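Long-range contact in N-acetylglucosamine-specific lectin (Saxidomus purpuratus, PDB 6A7S), which binds N-acetylglucosamine and N-acetylgalactosamine as a C-type lectin: residues 118-123 against 137-142. Residues are numbered along the deposited sequence; the frame is centred on the assembly and turned at random.
Sequences KPDNNK and QWNDHV. With NGA (2-acetamido-2-deoxy-beta-D-galactopyranose), chain B.
The primary sugar site of a C-type lectin lies where the long loop carrying Lys118 to Lys123 folds back on the Trp138-Asn139-Asp140 strand, the WND motif of the family, and here Lys118 and Asn139 meet beside a bound N-acetylgalactosamine. In many relatives the cis-proline motif of this loop is EPN or QPD; in this lectin it reads KPD, with the peptide before Pro119 cis. A lysine ammonium sits among the sugar-facing groups: Lys118 NZ reaches Asn139 OD1 at 3.1 Å, coming from above the carbonyl plane, and makes a salt bridge of 2.9 Å with the syn lone pair of Asp120 OD2. The bend at chi2 (-53°) brings the end of the lysine chain to the oxygen end of the asparagine amide. With OD1 held this way, Asn139 ND2 faces the sugar and donates to both O3 and O7, while His141 ND1 lies 2.7 Å from O3 and the acetyl methyl C8 rests over one face of the imidazole.

Behind this layer, the Asp140 carboxylate pins the loop. Its OD1 accepts from Asp120 N through the syn lone pair (2.9 Å, 162°); OD2 takes weak bonds from Asn121 N, Asn122 N and the hydroxyl of Tyr101, to which Asn122 N is also bonded. Asn122 ND2 completes the clasp on Asp140 O at 3.0 Å, and one water bridges Asp120 OD2, Asp140 O and sugar O4. Asp120, Asn139 and Asp140 are calcium ligands in a structure of this protein, and their oxygens crowd together, Asp120 OD2 lying 3.0 Å from Asn139 OD1. The Lys118 ammonium bonds both of these oxygens and probably offsets part of the negative charge, while the Asn139 amide and the His141 imidazole bond the sugar directly through O3 and O7.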
ATOM      1  N   LYS A 118     -24.152  -9.694   4.800  1.00 41.30           N
ATOM      2  CA  LYS A 118     -23.276 -10.189   3.696  1.00 39.26           C
ATOM      3  C   LYS A 118     -22.033 -10.835   4.287  1.00 35.35           C
ATOM      4  O   LYS A 118     -21.635 -10.468   5.387  1.00 37.55           O
ATOM      5  CB  LYS A 118     -22.918  -9.016   2.774  1.00 36.96           C
ATOM      6  CG  LYS A 118     -24.119  -8.243   2.251  1.00 37.22           C
ATOM      7  CD  LYS A 118     -25.148  -9.124   1.594  1.00 40.56           C
ATOM      8  CE  LYS A 118     -26.353  -8.422   1.020  1.00 41.00           C
ATOM      9  NZ  LYS A 118     -27.072  -9.279   0.050  1.00 44.70           N
ATOM     10  N   PRO A 119     -21.376 -11.755   3.573  1.00 37.78           N
ATOM     11  CA  PRO A 119     -21.671 -12.242   2.236  1.00 35.69           C
ATOM     12  C   PRO A 119     -22.812 -13.272   2.222  1.00 42.68           C
ATOM     13  O   PRO A 119     -23.035 -13.902   3.251  1.00 42.71           O
ATOM     14  CB  PRO A 119     -20.384 -12.977   1.818  1.00 36.63           C
ATOM     15  CG  PRO A 119     -19.807 -13.458   3.128  1.00 36.84           C
ATOM     16  CD  PRO A 119     -20.167 -12.392   4.138  1.00 40.88           C
ATOM     17  N   ASP A 120     -23.497 -13.423   1.081  1.00 41.04           N
ATOM     18  CA  ASP A 120     -24.497 -14.477   0.829  1.00 41.68           C
ATOM     19  C   ASP A 120     -23.766 -15.808   0.597  1.00 44.58           C
ATOM     20  O   ASP A 120     -24.343 -16.848   0.719  1.00 42.40           O
ATOM     21  CB  ASP A 120     -25.374 -14.094  -0.361  1.00 38.35           C
ATOM     22  CG  ASP A 120     -26.157 -12.803  -0.099  1.00 41.50           C
ATOM     23  OD1 ASP A 120     -27.025 -12.858   0.774  1.00 47.41           O
ATOM     24  OD2 ASP A 120     -25.800 -11.736  -0.686  1.00 47.05           O
ATOM     25  N   ASN A 121     -22.509 -15.731   0.171  1.00 39.44           N
ATOM     26  CA  ASN A 121     -21.694 -16.866  -0.205  1.00 44.26           C
ATOM     27  C   ASN A 121     -22.298 -17.600  -1.395  1.00 50.04           C
ATOM     28  O   ASN A 121     -22.619 -18.778  -1.310  1.00 46.90           O
ATOM     29  CB  ASN A 121     -21.418 -17.813   0.968  1.00 45.01           C
ATOM     30  CG  ASN A 121     -20.512 -17.143   1.981  1.00 45.66           C
ATOM     31  OD1 ASN A 121     -20.796 -17.164   3.167  1.00 53.21           O
ATOM     32  ND2 ASN A 121     -19.455 -16.489   1.521  1.00 44.37           N
ATOM     33  N   ASN A 122     -22.303 -16.908  -2.535  1.00 45.73           N
ATOM     34  CA  ASN A 122     -22.839 -17.406  -3.777  1.00 40.12           C
ATOM     35  C   ASN A 122     -21.685 -17.594  -4.769  1.00 33.27           C
ATOM     36  O   ASN A 122     -21.874 -17.697  -5.952  1.00 40.75           O
ATOM     37  CB  ASN A 122     -23.947 -16.478  -4.283  1.00 40.53           C
ATOM     38  CG  ASN A 122     -23.529 -15.026  -4.426  1.00 43.73           C
ATOM     39  OD1 ASN A 122     -22.331 -14.750  -4.541  1.00 40.81           O
ATOM     40  ND2 ASN A 122     -24.504 -14.113  -4.443  1.00 33.26           N
ATOM     41  N   LYS A 123     -20.473 -17.610  -4.242  1.00 40.39           N
ATOM     42  CA  LYS A 123     -19.253 -17.727  -5.007  1.00 42.73           C
ATOM     43  C   LYS A 123     -19.221 -16.676  -6.128  1.00 41.54           C
ATOM     44  O   LYS A 123     -18.730 -16.939  -7.193  1.00 42.24           O
ATOM     45  CB  LYS A 123     -19.109 -19.137  -5.583  1.00 49.70           C
ATOM     46  CG  LYS A 123     -19.140 -20.278  -4.569  1.00 51.88           C
ATOM     47  CD  LYS A 123     -18.628 -21.570  -5.168  1.00 56.88           C
ATOM     48  CE  LYS A 123     -18.424 -22.668  -4.152  1.00 67.09           C
ATOM     49  NZ  LYS A 123     -17.424 -23.635  -4.656  1.00 76.36           N
ATOM     50  N   GLN A 137     -21.831  -0.614   0.789  1.00 30.16           N
ATOM     51  CA  GLN A 137     -21.016  -1.587   1.434  1.00 29.53           C
ATOM     52  C   GLN A 137     -20.903  -2.783   0.484  1.00 30.33           C
ATOM     53  O   GLN A 137     -21.587  -2.859  -0.502  1.00 31.52           O
ATOM     54  CB  GLN A 137     -21.575  -1.949   2.812  1.00 33.71           C
ATOM     55  CG  GLN A 137     -21.588  -0.782   3.799  1.00 36.61           C
ATOM     56  CD  GLN A 137     -22.438  -1.071   5.023  1.00 40.11           C
ATOM     57  OE1 GLN A 137     -23.660  -1.134   4.921  1.00 36.84           O
ATOM     58  NE2 GLN A 137     -21.808  -1.244   6.186  1.00 31.78           N
ATOM     59  N   TRP A 138     -20.032  -3.749   0.777  1.00 26.84           N
ATOM     60  CA  TRP A 138     -19.795  -4.779  -0.176  1.00 32.17           C
ATOM     61  C   TRP A 138     -20.946  -5.829  -0.207  1.00 32.07           C
ATOM     62  O   TRP A 138     -21.509  -6.150   0.822  1.00 35.90           O
ATOM     63  CB  TRP A 138     -18.503  -5.515   0.162  1.00 29.92           C
ATOM     64  CG  TRP A 138     -17.280  -4.696   0.387  1.00 32.93           C
ATOM     65  CD1 TRP A 138     -17.000  -3.407   0.037  1.00 34.30           C
ATOM     66  CD2 TRP A 138     -16.096  -5.242   0.955  1.00 34.44           C
ATOM     67  NE1 TRP A 138     -15.728  -3.096   0.409  1.00 37.65           N
ATOM     68  CE2 TRP A 138     -15.145  -4.207   0.963  1.00 37.00           C
ATOM     69  CE3 TRP A 138     -15.781  -6.490   1.500  1.00 33.75           C
ATOM     70  CZ2 TRP A 138     -13.883  -4.399   1.518  1.00 37.71           C
ATOM     71  CZ3 TRP A 138     -14.515  -6.687   2.012  1.00 36.45           C
ATOM     72  CH2 TRP A 138     -13.591  -5.640   2.038  1.00 37.19           C
ATOM     73  N   ASN A 139     -21.255  -6.318  -1.409  1.00 31.41           N
ATOM     74  CA  ASN A 139     -22.128  -7.450  -1.656  1.00 35.28           C
ATOM     75  C   ASN A 139     -21.420  -8.389  -2.622  1.00 34.81           C
ATOM     76  O   ASN A 139     -20.631  -7.924  -3.467  1.00 34.02           O
ATOM     77  CB  ASN A 139     -23.512  -7.060  -2.195  1.00 34.18           C
ATOM     78  CG  ASN A 139     -24.376  -8.268  -2.539  1.00 35.01           C
ATOM     79  OD1 ASN A 139     -24.575  -9.184  -1.726  1.00 36.65           O
ATOM     80  ND2 ASN A 139     -24.836  -8.298  -3.778  1.00 29.20           N
ATOM     81  N   ASP A 140     -21.725  -9.693  -2.486  1.00 31.46           N
ATOM     82  CA  ASP A 140     -21.348 -10.665  -3.469  1.00 33.51           C
ATOM     83  C   ASP A 140     -22.537 -10.888  -4.405  1.00 35.70           C
ATOM     84  O   ASP A 140     -23.640 -11.272  -3.973  1.00 37.06           O
ATOM     85  CB  ASP A 140     -20.844 -11.992  -2.873  1.00 35.21           C
ATOM     86  CG  ASP A 140     -21.698 -12.633  -1.794  1.00 34.89           C
ATOM     87  OD1 ASP A 140     -22.660 -11.980  -1.273  1.00 38.46           O
ATOM     88  OD2 ASP A 140     -21.392 -13.837  -1.481  1.00 39.44           O
ATOM     89  N   HIS A 141     -22.276 -10.635  -5.694  1.00 32.81           N
ATOM     90  CA  HIS A 141     -23.266 -10.823  -6.739  1.00 36.28           C
ATOM     91  C   HIS A 141     -22.979 -12.108  -7.495  1.00 38.81           C
ATOM     92  O   HIS A 141     -21.866 -12.313  -7.990  1.00 36.29           O
ATOM     93  CB  HIS A 141     -23.284  -9.661  -7.722  1.00 34.32           C
ATOM     94  CG  HIS A 141     -24.449  -9.706  -8.638  1.00 32.90           C
ATOM     95  ND1 HIS A 141     -25.752  -9.432  -8.193  1.00 32.76           N
ATOM     96  CD2 HIS A 141     -24.521 -10.003  -9.954  1.00 30.05           C
ATOM     97  CE1 HIS A 141     -26.560  -9.572  -9.208  1.00 31.35           C
ATOM     98  NE2 HIS A 141     -25.829  -9.858 -10.326  1.00 33.18           N
ATOM     99  N   VAL A 142     -24.045 -12.886  -7.697  1.00 38.69           N
ATOM    100  CA  VAL A 142     -23.910 -14.254  -8.214  1.00 36.80           C
ATOM    101  C   VAL A 142     -23.405 -14.294  -9.667  1.00 41.27           C
ATOM    102  O   VAL A 142     -22.799 -15.289 -10.044  1.00 41.09           O
ATOM    103  CB  VAL A 142     -25.238 -15.012  -8.070  1.00 37.23           C
ATOM    104  CG1 VAL A 142     -26.331 -14.415  -8.924  1.00 39.61           C
ATOM    105  CG2 VAL A 142     -25.067 -16.504  -8.336  1.00 39.77           C
TER
HETATM  106  C1  NGA B 201     -29.308  -6.898  -5.418  1.00 33.65           C
HETATM  107  C2  NGA B 201     -27.830  -7.294  -5.540  1.00 29.40           C
HETATM  108  C3  NGA B 201     -28.024  -8.804  -5.614  1.00 30.70           C
HETATM  109  C4  NGA B 201     -28.893  -9.253  -4.399  1.00 31.02           C
HETATM  110  C5  NGA B 201     -30.082  -8.361  -4.072  1.00 34.75           C
HETATM  111  C6  NGA B 201     -31.006  -8.741  -2.884  1.00 39.71           C
HETATM  112  C7  NGA B 201     -26.002  -6.502  -6.971  1.00 32.91           C
HETATM  113  C8  NGA B 201     -25.665  -6.246  -8.433  1.00 36.58           C
HETATM  114  N2  NGA B 201     -27.258  -6.888  -6.803  1.00 30.98           N
HETATM  115  O1  NGA B 201     -29.965  -5.965  -6.230  1.00 44.32           O
HETATM  116  O3  NGA B 201     -26.772  -9.460  -5.747  1.00 32.70           O
HETATM  117  O4  NGA B 201     -27.916  -9.299  -3.370  1.00 32.67           O
HETATM  118  O5  NGA B 201     -29.641  -6.971  -4.034  1.00 37.82           O
HETATM  119  O6  NGA B 201     -31.536 -10.059  -3.136  1.00 39.66           O
HETATM  120  O7  NGA B 201     -25.203  -6.445  -6.066  1.00 33.09           O
HETATM  121  O   HOH W   1     -26.595 -11.756  -3.234  1.00 38.47           O
HETATM  122  O   HOH W   2     -21.861 -17.168  -8.580  1.00 56.61           O